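Non-structural protein 5 (Modoc virus, PDB 2WA2) is the NS5 methyltransferase domain, which binds S-adenosylmethionine and probably methylates the viral RNA cap at the guanine N7 and ribose 2'-O positions. Local coordinates at residues Arg169-Leu174 with Cys199-Ala204; Thr68-Trp73 with Ile217-Ser222. The protein carries 4 engineered substitutions. All coordinates share one frame; numbering follows the deposited sequence.

The two contacts lie on opposite sides of the chain's centre, their centres 21 Å apart and their nearest atoms about 10 Å apart, so neither touches the other. Along the chain they are nested: 68-73 comes first, then both segments of contact 1, then 217-222. Contact 1 pairs helix 163-183 with helix 199-212; contact 2 sets helix 66-76 against the loop joining strands 215-217 and 229-232. All four segments belong to one FtsJ-like methyltransferase fold, built round a mixed sheet. Contact 1 joins two helices of that fold beside strand 188-193, whereas contact 2, with the Lys70 side chain about 7 Å from bound S-adenosylmethionine, borders the cofactor region.

Contact 1 (Arg169-Leu174 with Cys199-Ala204); sequences RTLTVL and CDVLEA
Leu171 and Val201 interlock where the two segments come closest, with 6.0 Å between Leu171 CA and Val201 CA. The segment axes approach to 9.7 Å and run nearly parallel, at 16°, so each row of side chains can mesh with the other over successive turns. Leu171 is the bump from helix 163-183. Its CD2 enters a shallow hollow floored by the backbone at Asp200 O and Val201 CA, 3.6 Å from Val201 CA, and walled by Val201 CG2 and Ala204 CB. The other methyl, Leu171 CD1, lies over the flat face of the Asp200 carboxylate; its 3.2 Å from Asp200 OD2 is doubtful, as that group is less surely placed.

Val201 is the answering bump. With CG1 anti to the backbone N (chi1 173°), its branches spread over the facing helix: CG1 settles between Thr170 CG2, at 3.7 Å, and Leu174 CD1, while CG2 meets Leu171 CD2. A turn further on, Ala204 offers just a methyl, and that small surface receives Leu171 CD2 at 3.8 Å and Leu174 CD1 at 4.1 Å from its CB. Thr170 meets Val201 with its methyl, CG2, while OG1 is turned back to the carbonyl O of Glu166 and also bonds to Asn195 N.

Thr170 and Val201 both rest on Val193, which places the seam over strand 188-193. Helix 163-183 is the crossover between neighbouring parallel strands 151-154 and 188-193, helix 199-212 follows the second of them, Leu205 and Met208 extend the seam beside Leu174, and helix 14-27 packs on Cys199 and Leu202.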
ATOM      1  N   ARG A 169       3.638  -6.905  10.657  1.00 12.59           N
ATOM      2  CA  ARG A 169       4.306  -6.457   9.439  1.00 12.79           C
ATOM      3  C   ARG A 169       3.890  -5.050   9.046  1.00 12.50           C
ATOM      4  O   ARG A 169       4.710  -4.266   8.563  1.00 13.10           O
ATOM      5  CB  ARG A 169       3.992  -7.388   8.268  1.00 13.36           C
ATOM      6  CG  ARG A 169       4.410  -8.810   8.517  1.00 11.85           C
ATOM      7  CD  ARG A 169       3.891  -9.659   7.417  1.00 16.38           C
ATOM      8  NE  ARG A 169       4.357 -11.027   7.596  1.00 19.64           N
ATOM      9  CZ  ARG A 169       4.033 -12.047   6.807  1.00 21.06           C
ATOM     10  NH1 ARG A 169       3.251 -11.880   5.738  1.00 20.04           N
ATOM     11  NH2 ARG A 169       4.516 -13.249   7.095  1.00 19.40           N
ATOM     12  N   THR A 170       2.608  -4.736   9.251  1.00 12.18           N
ATOM     13  CA  THR A 170       2.093  -3.400   8.956  1.00 11.96           C
ATOM     14  C   THR A 170       2.788  -2.356   9.821  1.00 12.44           C
ATOM     15  O   THR A 170       3.219  -1.327   9.318  1.00 11.86           O
ATOM     16  CB  THR A 170       0.574  -3.346   9.144  1.00 12.37           C
ATOM     17  OG1 THR A 170      -0.028  -4.265   8.216  1.00 11.31           O
ATOM     18  CG2 THR A 170       0.023  -1.918   8.818  1.00 11.30           C
ATOM     19  N   LEU A 171       2.879  -2.640  11.120  1.00 13.43           N
ATOM     20  CA  LEU A 171       3.567  -1.753  12.062  1.00 14.37           C
ATOM     21  C   LEU A 171       5.000  -1.504  11.669  1.00 13.77           C
ATOM     22  O   LEU A 171       5.479  -0.369  11.745  1.00 13.75           O
ATOM     23  CB  LEU A 171       3.475  -2.291  13.483  1.00 15.13           C
ATOM     24  CG  LEU A 171       2.137  -2.161  14.195  1.00 17.81           C
ATOM     25  CD1 LEU A 171       2.318  -2.615  15.615  1.00 21.53           C
ATOM     26  CD2 LEU A 171       1.545  -0.688  14.136  1.00 19.05           C
ATOM     27  N   THR A 172       5.698  -2.565  11.258  1.00 13.51           N
ATOM     28  CA  THR A 172       7.062  -2.424  10.796  1.00 14.19           C
ATOM     29  C   THR A 172       7.186  -1.477   9.616  1.00 14.28           C
ATOM     30  O   THR A 172       8.053  -0.620   9.611  1.00 14.87           O
ATOM     31  CB  THR A 172       7.672  -3.809  10.440  1.00 13.60           C
ATOM     32  OG1 THR A 172       7.757  -4.573  11.644  1.00 15.51           O
ATOM     33  CG2 THR A 172       9.071  -3.649   9.850  1.00 15.23           C
ATOM     34  N   VAL A 173       6.326  -1.642   8.617  1.00 13.99           N
ATOM     35  CA  VAL A 173       6.295  -0.728   7.454  1.00 14.86           C
ATOM     36  C   VAL A 173       6.037   0.724   7.877  1.00 13.68           C
ATOM     37  O   VAL A 173       6.760   1.633   7.463  1.00 13.52           O
ATOM     38  CB  VAL A 173       5.258  -1.176   6.412  1.00 15.22           C
ATOM     39  CG1 VAL A 173       5.050  -0.138   5.308  1.00 17.90           C
ATOM     40  CG2 VAL A 173       5.675  -2.520   5.796  1.00 15.26           C
ATOM     41  N   LEU A 174       5.004   0.936   8.688  1.00 13.50           N
ATOM     42  CA  LEU A 174       4.672   2.290   9.141  1.00 12.21           C
ATOM     43  C   LEU A 174       5.837   2.961   9.898  1.00 12.59           C
ATOM     44  O   LEU A 174       6.125   4.137   9.664  1.00 11.07           O
ATOM     45  CB  LEU A 174       3.402   2.274   9.986  1.00 12.60           C
ATOM     46  CG  LEU A 174       2.139   1.859   9.181  1.00 12.41           C
ATOM     47  CD1 LEU A 174       0.897   1.944  10.047  1.00 13.63           C
ATOM     48  CD2 LEU A 174       1.951   2.679   7.854  1.00 14.26           C
ATOM     49  N   CYS A 199      -5.859  -2.455  16.395  1.00 18.63           N
ATOM     50  CA  CYS A 199      -5.777  -1.276  17.242  1.00 18.91           C
ATOM     51  C   CYS A 199      -4.402  -0.612  17.222  1.00 17.92           C
ATOM     52  O   CYS A 199      -4.340   0.605  17.100  1.00 17.49           O
ATOM     53  CB  CYS A 199      -6.230  -1.539  18.682  1.00 20.05           C
ATOM     54  SG  CYS A 199      -6.200   0.044  19.628  1.00 25.20           S
ATOM     55  N   ASP A 200      -3.313  -1.384  17.343  1.00 16.64           N
ATOM     56  CA  ASP A 200      -1.968  -0.787  17.302  1.00 17.13           C
ATOM     57  C   ASP A 200      -1.687  -0.049  15.993  1.00 15.54           C
ATOM     58  O   ASP A 200      -1.053   1.021  15.978  1.00 15.05           O
ATOM     59  CB  ASP A 200      -0.839  -1.795  17.604  1.00 18.44           C
ATOM     60  CG  ASP A 200      -0.909  -3.054  16.765  1.00 22.64           C
ATOM     61  OD1 ASP A 200      -1.687  -3.120  15.779  1.00 26.69           O
ATOM     62  OD2 ASP A 200      -0.149  -4.007  17.096  1.00 28.09           O
ATOM     63  N   VAL A 201      -2.173  -0.621  14.900  1.00 13.37           N
ATOM     64  CA  VAL A 201      -1.995  -0.006  13.607  1.00 13.43           C
ATOM     65  C   VAL A 201      -2.800   1.288  13.530  1.00 13.15           C
ATOM     66  O   VAL A 201      -2.300   2.285  13.029  1.00 12.94           O
ATOM     67  CB  VAL A 201      -2.378  -0.943  12.425  1.00 12.39           C
ATOM     68  CG1 VAL A 201      -2.322  -0.147  11.093  1.00 12.14           C
ATOM     69  CG2 VAL A 201      -1.417  -2.144  12.361  1.00 11.41           C
ATOM     70  N   LEU A 202      -4.052   1.259  13.981  1.00 13.84           N
ATOM     71  CA  LEU A 202      -4.885   2.469  13.952  1.00 14.90           C
ATOM     72  C   LEU A 202      -4.225   3.617  14.708  1.00 14.60           C
ATOM     73  O   LEU A 202      -4.132   4.746  14.189  1.00 13.81           O
ATOM     74  CB  LEU A 202      -6.300   2.185  14.492  1.00 15.04           C
ATOM     75  CG  LEU A 202      -7.320   1.492  13.592  1.00 16.91           C
ATOM     76  CD1 LEU A 202      -8.513   0.998  14.451  1.00 17.70           C
ATOM     77  CD2 LEU A 202      -7.779   2.400  12.486  1.00 17.12           C
ATOM     78  N   GLU A 203      -3.724   3.327  15.908  1.00 14.60           N
ATOM     79  CA  GLU A 203      -2.998   4.347  16.698  1.00 16.15           C
ATOM     80  C   GLU A 203      -1.728   4.853  16.005  1.00 15.49           C
ATOM     81  O   GLU A 203      -1.441   6.058  16.020  1.00 14.70           O
ATOM     82  CB  GLU A 203      -2.710   3.846  18.090  1.00 16.72           C
ATOM     83  CG  GLU A 203      -4.005   3.663  18.852  1.00 21.94           C
ATOM     84  CD  GLU A 203      -3.825   3.408  20.327  1.00 29.45           C
ATOM     85  OE1 GLU A 203      -2.737   2.920  20.745  1.00 32.15           O
ATOM     86  OE2 GLU A 203      -4.803   3.678  21.069  1.00 32.64           O
ATOM     87  N   ALA A 204      -0.986   3.930  15.380  1.00 14.07           N
ATOM     88  CA  ALA A 204       0.152   4.297  14.544  1.00 13.15           C
ATOM     89  C   ALA A 204      -0.229   5.217  13.387  1.00 12.99           C
ATOM     90  O   ALA A 204       0.463   6.182  13.142  1.00 12.12           O
ATOM     91  CB  ALA A 204       0.859   3.039  14.034  1.00 13.03           C
TER

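Contact 2 (Thr68-Trp73 with Ile217-Ser222)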
ATOM      1  N   THR A  68      -0.308  -1.562 -11.242  1.00 20.38           N
ATOM      2  CA  THR A  68      -0.442  -0.371 -12.068  1.00 19.89           C
ATOM      3  C   THR A  68      -1.822   0.248 -11.881  1.00 19.03           C
ATOM      4  O   THR A  68      -1.935   1.448 -11.649  1.00 17.63           O
ATOM      5  CB  THR A  68      -0.209  -0.690 -13.552  1.00 20.21           C
ATOM      6  OG1 THR A  68       1.150  -1.111 -13.723  1.00 21.89           O
ATOM      7  CG2 THR A  68      -0.463   0.528 -14.444  1.00 20.43           C
ATOM      8  N   ALA A  69      -2.861  -0.584 -11.971  1.00 18.20           N
ATOM      9  CA  ALA A  69      -4.222  -0.079 -11.928  1.00 17.57           C
ATOM     10  C   ALA A  69      -4.499   0.608 -10.595  1.00 16.88           C
ATOM     11  O   ALA A  69      -5.163   1.628 -10.558  1.00 16.11           O
ATOM     12  CB  ALA A  69      -5.213  -1.229 -12.160  1.00 18.08           C
ATOM     13  N   LYS A  70      -3.984   0.037  -9.500  1.00 15.93           N
ATOM     14  CA  LYS A  70      -4.231   0.586  -8.169  1.00 15.67           C
ATOM     15  C   LYS A  70      -3.545   1.925  -8.001  1.00 15.06           C
ATOM     16  O   LYS A  70      -4.180   2.871  -7.550  1.00 15.63           O
ATOM     17  CB  LYS A  70      -3.791  -0.391  -7.071  1.00 15.11           C
ATOM     18  CG  LYS A  70      -4.767  -1.561  -6.876  1.00 16.78           C
ATOM     19  CD  LYS A  70      -4.165  -2.754  -6.101  1.00 18.22           C
ATOM     20  CE  LYS A  70      -3.637  -2.390  -4.739  1.00 21.99           C
ATOM     21  NZ  LYS A  70      -3.009  -3.609  -4.078  1.00 19.74           N
ATOM     22  N   LEU A  71      -2.271   2.022  -8.390  1.00 14.41           N
ATOM     23  CA  LEU A  71      -1.554   3.307  -8.216  1.00 15.10           C
ATOM     24  C   LEU A  71      -2.178   4.347  -9.133  1.00 14.71           C
ATOM     25  O   LEU A  71      -2.316   5.494  -8.733  1.00 14.93           O
ATOM     26  CB  LEU A  71      -0.060   3.197  -8.507  1.00 14.70           C
ATOM     27  CG  LEU A  71       0.771   4.461  -8.257  1.00 14.06           C
ATOM     28  CD1 LEU A  71       0.532   5.015  -6.857  1.00 13.15           C
ATOM     29  CD2 LEU A  71       2.260   4.230  -8.543  1.00 14.90           C
ATOM     30  N   ALA A  72      -2.553   3.931 -10.342  1.00 16.37           N
ATOM     31  CA  ALA A  72      -3.197   4.844 -11.313  1.00 17.60           C
ATOM     32  C   ALA A  72      -4.508   5.415 -10.765  1.00 18.34           C
ATOM     33  O   ALA A  72      -4.787   6.614 -10.915  1.00 18.85           O
ATOM     34  CB  ALA A  72      -3.415   4.140 -12.701  1.00 18.01           C
ATOM     35  N   TRP A  73      -5.295   4.545 -10.116  1.00 18.45           N
ATOM     36  CA  TRP A  73      -6.530   4.937  -9.468  1.00 18.86           C
ATOM     37  C   TRP A  73      -6.290   5.973  -8.383  1.00 19.09           C
ATOM     38  O   TRP A  73      -6.958   7.008  -8.365  1.00 19.08           O
ATOM     39  CB  TRP A  73      -7.268   3.722  -8.895  1.00 19.42           C
ATOM     40  CG  TRP A  73      -8.680   4.033  -8.432  1.00 19.69           C
ATOM     41  CD1 TRP A  73      -9.837   3.893  -9.170  1.00 20.93           C
ATOM     42  CD2 TRP A  73      -9.080   4.555  -7.152  1.00 18.29           C
ATOM     43  NE1 TRP A  73     -10.924   4.278  -8.412  1.00 21.10           N
ATOM     44  CE2 TRP A  73     -10.491   4.696  -7.178  1.00 19.16           C
ATOM     45  CE3 TRP A  73      -8.384   4.920  -5.983  1.00 16.87           C
ATOM     46  CZ2 TRP A  73     -11.224   5.178  -6.077  1.00 18.52           C
ATOM     47  CZ3 TRP A  73      -9.117   5.388  -4.879  1.00 20.10           C
ATOM     48  CH2 TRP A  73     -10.533   5.521  -4.945  1.00 19.70           C
ATOM     49  N   ILE A 217      -7.234   5.475   2.523  1.00 12.39           N
ATOM     50  CA  ILE A 217      -8.270   5.223   1.511  1.00 13.33           C
ATOM     51  C   ILE A 217      -8.301   3.766   1.054  1.00 13.16           C
ATOM     52  O   ILE A 217      -7.277   3.062   1.098  1.00 11.43           O
ATOM     53  CB  ILE A 217      -8.138   6.177   0.279  1.00 12.75           C
ATOM     54  CG1 ILE A 217      -6.796   5.944  -0.445  1.00 12.85           C
ATOM     55  CG2 ILE A 217      -8.345   7.661   0.714  1.00 14.54           C
ATOM     56  CD1 ILE A 217      -6.601   6.681  -1.786  1.00 15.85           C
ATOM     57  N   ARG A 218      -9.492   3.333   0.633  1.00 13.31           N
ATOM     58  CA  ARG A 218      -9.685   2.012   0.054  1.00 13.13           C
ATOM     59  C   ARG A 218      -9.792   2.153  -1.464  1.00 14.24           C
ATOM     60  O   ARG A 218     -10.633   2.894  -1.965  1.00 13.10           O
ATOM     61  CB  ARG A 218     -10.976   1.384   0.623  1.00 13.71           C
ATOM     62  CG  ARG A 218     -11.441   0.122  -0.098  1.00 13.21           C
ATOM     63  CD  ARG A 218     -10.505  -1.042   0.303  1.00 12.15           C
ATOM     64  NE  ARG A 218     -11.023  -2.316  -0.185  1.00 10.48           N
ATOM     65  CZ  ARG A 218     -10.513  -3.502   0.116  1.00 11.20           C
ATOM     66  NH1 ARG A 218      -9.399  -3.589   0.853  1.00 10.43           N
ATOM     67  NH2 ARG A 218     -11.101  -4.585  -0.354  1.00  9.14           N
ATOM     68  N   VAL A 219      -8.940   1.444  -2.193  1.00 13.45           N
ATOM     69  CA  VAL A 219      -9.039   1.400  -3.648  1.00 15.07           C
ATOM     70  C   VAL A 219     -10.087   0.324  -4.000  1.00 15.54           C
ATOM     71  O   VAL A 219      -9.981  -0.815  -3.542  1.00 15.15           O
ATOM     72  CB  VAL A 219      -7.663   1.078  -4.259  1.00 14.93           C
ATOM     73  CG1 VAL A 219      -7.712   1.178  -5.757  1.00 16.43           C
ATOM     74  CG2 VAL A 219      -6.601   2.032  -3.676  1.00 16.71           C
ATOM     75  N   PRO A 220     -11.128   0.691  -4.759  1.00 16.57           N
ATOM     76  CA  PRO A 220     -12.212  -0.250  -5.102  1.00 16.85           C
ATOM     77  C   PRO A 220     -11.777  -1.410  -5.991  1.00 16.55           C
ATOM     78  O   PRO A 220     -12.508  -2.404  -6.115  1.00 16.78           O
ATOM     79  CB  PRO A 220     -13.250   0.637  -5.817  1.00 17.96           C
ATOM     80  CG  PRO A 220     -12.486   1.822  -6.281  1.00 16.43           C
ATOM     81  CD  PRO A 220     -11.397   2.052  -5.261  1.00 17.05           C
ATOM     82  N   LEU A 221     -10.609  -1.263  -6.612  1.00 16.56           N
ATOM     83  CA  LEU A 221      -9.930  -2.344  -7.325  1.00 16.63           C
ATOM     84  C   LEU A 221      -9.339  -3.423  -6.412  1.00 16.02           C
ATOM     85  O   LEU A 221      -9.028  -4.525  -6.875  1.00 15.40           O
ATOM     86  CB  LEU A 221      -8.811  -1.775  -8.198  1.00 17.40           C
ATOM     87  CG  LEU A 221      -9.241  -0.894  -9.379  1.00 19.68           C
ATOM     88  CD1 LEU A 221      -8.070  -0.100  -9.888  1.00 22.22           C
ATOM     89  CD2 LEU A 221      -9.691  -1.775 -10.475  1.00 25.85           C
ATOM     90  N   SER A 222      -9.122  -3.109  -5.132  1.00 15.58           N
ATOM     91  CA  SER A 222      -8.637  -4.155  -4.210  1.00 14.13           C
ATOM     92  C   SER A 222      -9.674  -5.266  -4.101  1.00 14.72           C
ATOM     93  O   SER A 222     -10.875  -4.992  -4.040  1.00 14.00           O
ATOM     94  CB  SER A 222      -8.377  -3.597  -2.817  1.00 12.84           C
ATOM     95  OG  SER A 222      -7.274  -2.718  -2.816  1.00 12.54           O
TER
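Ile217 meets Trp73 at the edge of the indole, near the ring plane, with Ile217 CD1 4.2 Å from Trp73 CZ3. Arg218 points its CB away from the helix, and its NH1 bonds to the carbonyl O atoms of Thr226 and Glu228. Val219 moves over a face of the indole, its CG1 3.5 Å above the Trp73 ring plane and displaced toward the rim; the same methyl touches Lys70 CG.

Pro220 shares that face in a CH-pi contact: its CD stands 3.5 Å from the centroid of the six-membered ring of Trp73, 22° off the normal. The fit is close, with Pro220 CD 3.2 Å from Trp73 CZ2. Trp73 reaches the loop because its CG lies anti to the backbone N (chi1 -169°). Leu221 then drops CD1 against the helix backbone, 3.4 Å from Ala69 O, an oxygen already engaged by Trp73 N. Ser222 ends the type I turn begun at Val219, its N bonded to Val219 O at 2.9 Å.

Lys70 CE passes 4.1 Å from Ser222 OG, and both polar groups converge on Glu228 OE2, the lysine by a salt bridge and the serine by a hydrogen bond. Lys70 and Glu228 probably correspond to members of the K-D-K-E tetrad of flaviviral 2'-O-methyltransferases. Apolar contacts of Trp73 and Ala69 thus join the helix to the loop, while Ser222, by bonding the same carboxylate oxygen, probably helps to position the acid that holds Lys70.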